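PDB 6UI5: 2-polyprenyl-6-methoxyphenol hydroxylase-like FAD-dependent oxidoreductase from Streptomyces sp. NRRL 11266, which binds flavin-adenine dinucleotide as an FAD-dependent oxidoreductase, pairing an FAD-binding domain with a thioredoxin-like C-terminal region. Local coordinates for residues R359-M362 against G363-K367; L432-S436 against G437-A441; G480-G483 against Q484-R488. One frame throughout, in Å; residues are numbered along the deposited sequence.

Contact 1: R359-M362 against G363-K367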
loop_
_atom_site.group_PDB
_atom_site.type_symbol
_atom_site.label_atom_id
_atom_site.label_comp_id
_atom_site.label_asym_id
_atom_site.label_seq_id
_atom_site.Cartn_x
_atom_site.Cartn_y
_atom_site.Cartn_z
ATOM N N ARG A 359 6.160 3.741 5.409
ATOM C CA ARG A 359 7.111 2.646 5.567
ATOM C C ARG A 359 6.564 1.580 6.491
ATOM O O ARG A 359 6.720 0.383 6.224
ATOM C CB ARG A 359 8.442 3.149 6.122
ATOM C CG ARG A 359 9.272 3.957 5.148
ATOM C CD ARG A 359 10.549 4.411 5.837
ATOM N NE ARG A 359 11.367 3.252 6.145
ATOM C CZ ARG A 359 12.271 2.757 5.312
ATOM N NH1 ARG A 359 12.474 3.345 4.140
ATOM N NH2 ARG A 359 12.969 1.680 5.649
ATOM N N GLU A 360 5.967 2.005 7.605
ATOM C CA GLU A 360 5.229 1.069 8.434
ATOM C C GLU A 360 4.139 0.378 7.621
ATOM O O GLU A 360 3.976 -0.842 7.711
ATOM C CB GLU A 360 4.661 1.795 9.661
ATOM C CG GLU A 360 5.752 2.115 10.706
ATOM C CD GLU A 360 5.233 2.779 11.982
ATOM O OE1 GLU A 360 3.998 2.874 12.151
ATOM O OE2 GLU A 360 6.066 3.217 12.815
ATOM N N MET A 361 3.426 1.137 6.780
ATOM C CA MET A 361 2.316 0.589 6.004
ATOM C C MET A 361 2.804 -0.504 5.057
ATOM O O MET A 361 2.384 -1.664 5.164
ATOM C CB MET A 361 1.598 1.710 5.239
ATOM C CG MET A 361 0.268 1.308 4.565
ATOM S SD MET A 361 -1.183 0.962 5.653
ATOM C CE MET A 361 -0.961 -0.766 6.082
ATOM N N MET A 362 3.719 -0.155 4.141
ATOM C CA MET A 362 4.354 -1.155 3.285
ATOM C C MET A 362 4.976 -2.274 4.100
ATOM O O MET A 362 5.013 -3.425 3.643
ATOM C CB MET A 362 5.425 -0.498 2.402
ATOM C CG MET A 362 4.861 0.180 1.177
ATOM S SD MET A 362 3.999 -1.049 0.174
ATOM C CE MET A 362 5.365 -2.143 -0.193
ATOM N N GLY A 363 5.475 -1.958 5.305
ATOM C CA GLY A 363 5.938 -3.010 6.202
ATOM C C GLY A 363 4.884 -4.081 6.419
ATOM O O GLY A 363 5.174 -5.276 6.354
ATOM N N GLU A 364 3.632 -3.659 6.645
ATOM C CA GLU A 364 2.546 -4.621 6.838
ATOM C C GLU A 364 2.206 -5.354 5.545
ATOM O O GLU A 364 2.026 -6.576 5.554
ATOM C CB GLU A 364 1.296 -3.920 7.389
ATOM C CG GLU A 364 1.376 -3.479 8.854
ATOM C CD GLU A 364 1.960 -4.537 9.784
ATOM O OE1 GLU A 364 1.538 -5.715 9.704
ATOM O OE2 GLU A 364 2.862 -4.184 10.588
ATOM N N PHE A 365 2.117 -4.628 4.420
ATOM C CA PHE A 365 1.669 -5.237 3.168
ATOM C C PHE A 365 2.670 -6.268 2.656
ATOM O O PHE A 365 2.276 -7.312 2.117
ATOM C CB PHE A 365 1.432 -4.165 2.109
ATOM C CG PHE A 365 0.220 -3.302 2.351
ATOM C CD1 PHE A 365 -0.638 -3.553 3.405
ATOM C CD2 PHE A 365 -0.089 -2.263 1.473
ATOM C CE1 PHE A 365 -1.758 -2.767 3.604
ATOM C CE2 PHE A 365 -1.202 -1.464 1.673
ATOM C CZ PHE A 365 -2.041 -1.716 2.742
ATOM N N LEU A 366 3.967 -5.998 2.806
ATOM C CA LEU A 366 4.975 -6.955 2.370
ATOM C C LEU A 366 5.046 -8.190 3.258
ATOM O O LEU A 366 5.899 -9.054 3.029
ATOM C CB LEU A 366 6.355 -6.279 2.279
ATOM C CG LEU A 366 6.468 -5.243 1.157
ATOM C CD1 LEU A 366 7.841 -4.577 1.082
ATOM C CD2 LEU A 366 6.145 -5.899 -0.168
ATOM N N LYS A 367 4.188 -8.313 4.259
ATOM C CA LYS A 367 4.048 -9.622 4.881
ATOM C C LYS A 367 3.195 -10.559 4.048
ATOM O O LYS A 367 3.161 -11.751 4.346
ATOM C CB LYS A 367 3.455 -9.494 6.289
ATOM C CG LYS A 367 4.441 -8.930 7.312
ATOM C CD LYS A 367 3.745 -8.380 8.549
ATOM C CE LYS A 367 4.757 -7.791 9.525
ATOM N NZ LYS A 367 4.172 -7.493 10.861
#
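One face of the Phe365 ring is overlaid toward its rim by Met361 CG, 4.2 Å above the plane, while Met362 SD approaches obliquely. Met361 SD, 4.7 Å from the ring centroid and oblique to it, makes this a Met-aromatic contact in the last turns of helix 352-365. Met361 leaves the backbone with CG opposite N (chi1 -170°), and bends at chi2 and chi3 turn its methyl back onto the ring, where CE presses closely on Phe365 CE1 at 3.3 Å. A flexible, polarisable thioether suits this place, since it can mould itself to a flat ring one helical turn on. The ring also meets Phe365 of the second subunit, the planes at about 75°, so this side of the helix belongs to the dimer interface. Met362 turns instead to Leu366, its CE 3.6 Å from Leu366 CG, and with it packs against Leu375 and Val371 of helix 369-379. Both pairs follow the i to i+4 spacing of the helix. Its backbone bonds bear this out: Phe365 N bonds Met361 O, and Leu366 N bonds Met362 O at 2.9 Å.

Contact 2: L432-S436 against G437-A441; sequences LLDLS and GDASA
Asp434 and Ser436 turn their side chains into the loop 437-441 and gather its backbone amides around them. Asp434 stands at the end of strand 430-434, in the four-stranded mixed sheet of the C-terminal region, and its carboxylate works at both oxygens. OD2 receives Ala441 N at 3.1 Å from above the carboxylate plane, while the methyl of Ala441 lies against the same group, its CB 3.4 Å from Asp434 CG; a side chain as small as alanine lets the backbone come this near. OD1 takes two donors from one face of the plane: Ser436 N at 2.9 Å on the anti side, which makes an Asx turn, and Ser436 OG at 2.7 Å on the syn side.

The serine hydroxyl sits between its own backbone N and carbonyl carbon (chi1 61°), a rotamer that points it into the bend. Having given its proton to Asp434, it accepts two others: Asp438 N, 3.1 Å from Ser436 OG, closes an ST turn, and Ser440 N comes in from two residues further on, both with N-H...OG angles of 165°. A short side chain that both donates and accepts is well matched to this double task. Gly437 carries the chain round the corner with a positive phi of 92°, readily adopted by a residue without CB.

Asp434 OD2 also forms a salt bridge with Arg455 NH1, which in turn bonds Ala441 O, so Arg455, at the end of strand 451-455, holds both the carboxylate and the residue bonded to it. With an arginine, Ala441 N and both the N and OG of Ser436 converging on it, the buried carboxylate is probably kept ionised, and the serine relays its hold to amides that the aspartate does not itself bond.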
loop_
_atom_site.group_PDB
_atom_site.type_symbol
_atom_site.label_atom_id
_atom_site.label_comp_id
_atom_site.label_asym_id
_atom_site.label_seq_id
_atom_site.Cartn_x
_atom_site.Cartn_y
_atom_site.Cartn_z
ATOM N N LEU A 432 4.543 -22.085 -31.414
ATOM C CA LEU A 432 3.700 -23.127 -30.836
ATOM C C LEU A 432 4.643 -24.101 -30.151
ATOM O O LEU A 432 5.318 -24.891 -30.816
ATOM C CB LEU A 432 2.863 -23.838 -31.900
ATOM C CG LEU A 432 1.893 -24.842 -31.254
ATOM C CD1 LEU A 432 0.493 -24.245 -30.943
ATOM C CD2 LEU A 432 1.777 -26.125 -32.075
ATOM N N LEU A 433 4.688 -24.052 -28.822
ATOM C CA LEU A 433 5.489 -25.000 -28.056
ATOM C C LEU A 433 4.710 -26.286 -27.846
ATOM O O LEU A 433 3.648 -26.273 -27.211
ATOM C CB LEU A 433 5.872 -24.411 -26.706
ATOM C CG LEU A 433 7.277 -23.849 -26.645
ATOM C CD1 LEU A 433 7.707 -23.731 -25.201
ATOM C CD2 LEU A 433 8.211 -24.764 -27.404
ATOM N N ASP A 434 5.227 -27.397 -28.365
ATOM C CA ASP A 434 4.654 -28.725 -28.117
ATOM C C ASP A 434 5.649 -29.448 -27.222
ATOM O O ASP A 434 6.620 -30.029 -27.699
ATOM C CB ASP A 434 4.386 -29.476 -29.425
ATOM C CG ASP A 434 3.956 -30.953 -29.215
ATOM O OD1 ASP A 434 3.727 -31.416 -28.066
ATOM O OD2 ASP A 434 3.833 -31.671 -30.237
ATOM N N LEU A 435 5.419 -29.376 -25.911
ATOM C CA LEU A 435 6.234 -30.061 -24.913
ATOM C C LEU A 435 5.748 -31.502 -24.613
ATOM O O LEU A 435 6.053 -32.056 -23.537
ATOM C CB LEU A 435 6.275 -29.236 -23.623
ATOM C CG LEU A 435 6.549 -27.727 -23.746
ATOM C CD1 LEU A 435 6.638 -27.026 -22.387
ATOM C CD2 LEU A 435 7.811 -27.453 -24.560
ATOM N N SER A 436 5.021 -32.142 -25.538
ATOM C CA SER A 436 4.494 -33.470 -25.239
ATOM C C SER A 436 5.607 -34.489 -25.097
ATOM O O SER A 436 5.520 -35.401 -24.269
ATOM C CB SER A 436 3.532 -33.927 -26.326
ATOM O OG SER A 436 4.199 -34.013 -27.573
ATOM N N GLY A 437 6.655 -34.356 -25.902
ATOM C CA GLY A 437 7.652 -35.391 -26.045
ATOM C C GLY A 437 7.383 -36.375 -27.165
ATOM O O GLY A 437 8.260 -37.197 -27.460
ATOM N N ASP A 438 6.209 -36.302 -27.813
ATOM C CA ASP A 438 5.823 -37.237 -28.870
ATOM C C ASP A 438 5.400 -36.556 -30.159
ATOM O O ASP A 438 5.000 -37.254 -31.100
ATOM C CB ASP A 438 4.648 -38.128 -28.430
ATOM C CG ASP A 438 4.783 -38.624 -27.024
ATOM O OD1 ASP A 438 5.839 -39.218 -26.710
ATOM O OD2 ASP A 438 3.824 -38.424 -26.240
ATOM N N ALA A 439 5.434 -35.226 -30.216
ATOM C CA ALA A 439 4.777 -34.464 -31.276
ATOM C C ALA A 439 3.282 -34.797 -31.342
ATOM O O ALA A 439 2.702 -34.937 -32.423
ATOM C CB ALA A 439 5.457 -34.673 -32.631
ATOM N N SER A 440 2.655 -34.904 -30.162
ATOM C CA SER A 440 1.226 -35.174 -30.019
ATOM C C SER A 440 0.344 -33.961 -30.332
ATOM O O SER A 440 -0.882 -34.115 -30.384
ATOM C CB SER A 440 0.928 -35.638 -28.591
ATOM O OG SER A 440 1.950 -36.486 -28.089
ATOM N N ALA A 441 0.910 -32.765 -30.504
ATOM C CA ALA A 441 0.085 -31.581 -30.710
ATOM C C ALA A 441 -0.289 -31.474 -32.182
ATOM O O ALA A 441 0.521 -31.779 -33.063
ATOM C CB ALA A 441 0.805 -30.321 -30.239
#

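Contact 3: G480-G483 against Q484-R488; sequences GGWG and QDELR
Gly483 N gives its hydrogen to Glu486 OE2, 2.9 Å away, reaching the carboxylate from above its plane. Gly483 is the N-cap of helix 484-495 and Glu486 lies three residues on, so this is the N3 side-chain to N-cap amide bond of the kind found in a capping box, without its reciprocal partner, since glycine has no side chain to supply it. The carbonyl of the same residue starts the helical pattern: Leu487 N bonds Gly483 O at 3.1 Å. Trp476 NE1 bonds that oxygen as well, so both polar backbone atoms of the cap are held. A glutamate in the first turn probably also gains from the positive end of the helix dipole.

The same side chain serves the packing. With CG opposite the carbonyl carbon (chi1 -74°), Glu486 lays CG over one face of the Trp482 indole, 3.7 Å from Trp482 CG and 4.0 Å from the centroid of the five-membered ring, a CH-pi contact; the bend at chi2 (76°) then swings the carboxylate to Gly483 N. That carboxylate, off the ring, is only 13° from parallel to the indole. Tryptophan suits the position because its broad ring can cover the aliphatic part of the glutamate and also rest on Val393 and Leu403.

On the helix, Gln484 NE2 binds Glu444 OE2 and Gln442 O, and Arg488 makes a salt bridge to Glu444, tying the start of the helix to the loop that follows strand 430-434. Glu486 and Leu487 meanwhile pack on Trp476, seating the helix start against strand 474-477.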
loop_
_atom_site.group_PDB
_atom_site.type_symbol
_atom_site.label_atom_id
_atom_site.label_comp_id
_atom_site.label_asym_id
_atom_site.label_seq_id
_atom_site.Cartn_x
_atom_site.Cartn_y
_atom_site.Cartn_z
ATOM N N GLY A 480 -5.056 -25.443 -18.459
ATOM C CA GLY A 480 -6.389 -25.250 -17.927
ATOM C C GLY A 480 -7.347 -26.107 -18.736
ATOM O O GLY A 480 -7.045 -27.267 -19.043
ATOM N N GLY A 481 -8.478 -25.540 -19.128
ATOM C CA GLY A 481 -9.469 -26.271 -19.883
ATOM C C GLY A 481 -9.436 -26.072 -21.377
ATOM O O GLY A 481 -10.284 -26.632 -22.074
ATOM N N TRP A 482 -8.483 -25.299 -21.896
ATOM C CA TRP A 482 -8.512 -24.934 -23.308
ATOM C C TRP A 482 -7.930 -26.046 -24.167
ATOM O O TRP A 482 -7.155 -26.888 -23.703
ATOM C CB TRP A 482 -7.739 -23.609 -23.554
ATOM C CG TRP A 482 -8.358 -22.446 -22.876
ATOM C CD1 TRP A 482 -9.481 -22.460 -22.091
ATOM C CD2 TRP A 482 -7.888 -21.097 -22.879
ATOM N NE1 TRP A 482 -9.740 -21.196 -21.620
ATOM C CE2 TRP A 482 -8.779 -20.344 -22.085
ATOM C CE3 TRP A 482 -6.800 -20.445 -23.486
ATOM C CZ2 TRP A 482 -8.624 -18.974 -21.885
ATOM C CZ3 TRP A 482 -6.647 -19.081 -23.281
ATOM C CH2 TRP A 482 -7.553 -18.360 -22.487
ATOM N N GLY A 483 -8.293 -26.040 -25.437
ATOM C CA GLY A 483 -7.893 -27.098 -26.348
ATOM C C GLY A 483 -7.842 -26.575 -27.734
ATOM O O GLY A 483 -7.583 -25.388 -27.946
ATOM N N GLN A 484 -8.094 -27.461 -28.701
ATOM C CA GLN A 484 -7.785 -27.140 -30.085
ATOM C C GLN A 484 -8.669 -26.022 -30.631
ATOM O O GLN A 484 -8.244 -25.285 -31.532
ATOM C CB GLN A 484 -7.870 -28.401 -30.942
ATOM C CG GLN A 484 -7.171 -28.289 -32.295
ATOM C CD GLN A 484 -5.641 -28.157 -32.176
ATOM O OE1 GLN A 484 -5.049 -28.606 -31.196
ATOM N NE2 GLN A 484 -5.020 -27.545 -33.161
ATOM N N ASP A 485 -9.874 -25.839 -30.090
ATOM C CA ASP A 485 -10.724 -24.792 -30.651
ATOM C C ASP A 485 -10.330 -23.410 -30.127
ATOM O O ASP A 485 -10.342 -22.432 -30.884
ATOM C CB ASP A 485 -12.207 -25.080 -30.374
ATOM C CG ASP A 485 -13.139 -24.063 -31.042
ATOM O OD1 ASP A 485 -12.743 -23.439 -32.053
ATOM O OD2 ASP A 485 -14.259 -23.856 -30.540
ATOM N N GLU A 486 -10.001 -23.314 -28.834
ATOM C CA GLU A 486 -9.520 -22.066 -28.265
ATOM C C GLU A 486 -8.233 -21.617 -28.942
ATOM O O GLU A 486 -8.057 -20.431 -29.233
ATOM C CB GLU A 486 -9.264 -22.224 -26.765
ATOM C CG GLU A 486 -10.475 -22.296 -25.896
ATOM C CD GLU A 486 -11.165 -23.660 -25.983
ATOM O OE1 GLU A 486 -12.338 -23.744 -25.543
ATOM O OE2 GLU A 486 -10.530 -24.619 -26.504
ATOM N N LEU A 487 -7.308 -22.548 -29.170
ATOM C CA LEU A 487 -6.093 -22.217 -29.899
ATOM C C LEU A 487 -6.406 -21.612 -31.262
ATOM O O LEU A 487 -5.745 -20.654 -31.680
ATOM C CB LEU A 487 -5.228 -23.459 -30.040
ATOM C CG LEU A 487 -4.013 -23.447 -30.954
ATOM C CD1 LEU A 487 -3.029 -24.381 -30.359
ATOM C CD2 LEU A 487 -4.416 -23.991 -32.277
ATOM N N ARG A 488 -7.395 -22.164 -31.982
ATOM C CA ARG A 488 -7.780 -21.572 -33.269
ATOM C C ARG A 488 -8.357 -20.165 -33.083
ATOM O O ARG A 488 -8.269 -19.323 -33.987
ATOM C CB ARG A 488 -8.798 -22.468 -34.008
ATOM C CG ARG A 488 -8.218 -23.679 -34.764
ATOM C CD ARG A 488 -9.255 -24.415 -35.649
ATOM N NE ARG A 488 -10.272 -25.160 -34.880
ATOM C CZ ARG A 488 -10.191 -26.452 -34.528
ATOM N NH1 ARG A 488 -9.134 -27.188 -34.864
ATOM N NH2 ARG A 488 -11.175 -27.023 -33.837
#

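Along the chain the three contacts follow in series, none nested in or crossing another, and each is local, between adjoining segments: along a helix end, round a turn and at a helix start. Contact 1 comes first, at the C-terminal end of helix 352-365 beside the second subunit; its nearest atoms are about 31 Å from contact 2 and about 28 Å from contact 3. Contact 2 shapes the loop leaving strand 430-434 on the way to strand 451-455. Contact 3 ends the loop after strand 474-477 and opens helix 484-495. These last two belong to the C-terminal family region, centres about 14 Å apart, and they touch where Leu432 CD1 packs on Leu487 CD1 at 3.6 Å, joining sheet to helix.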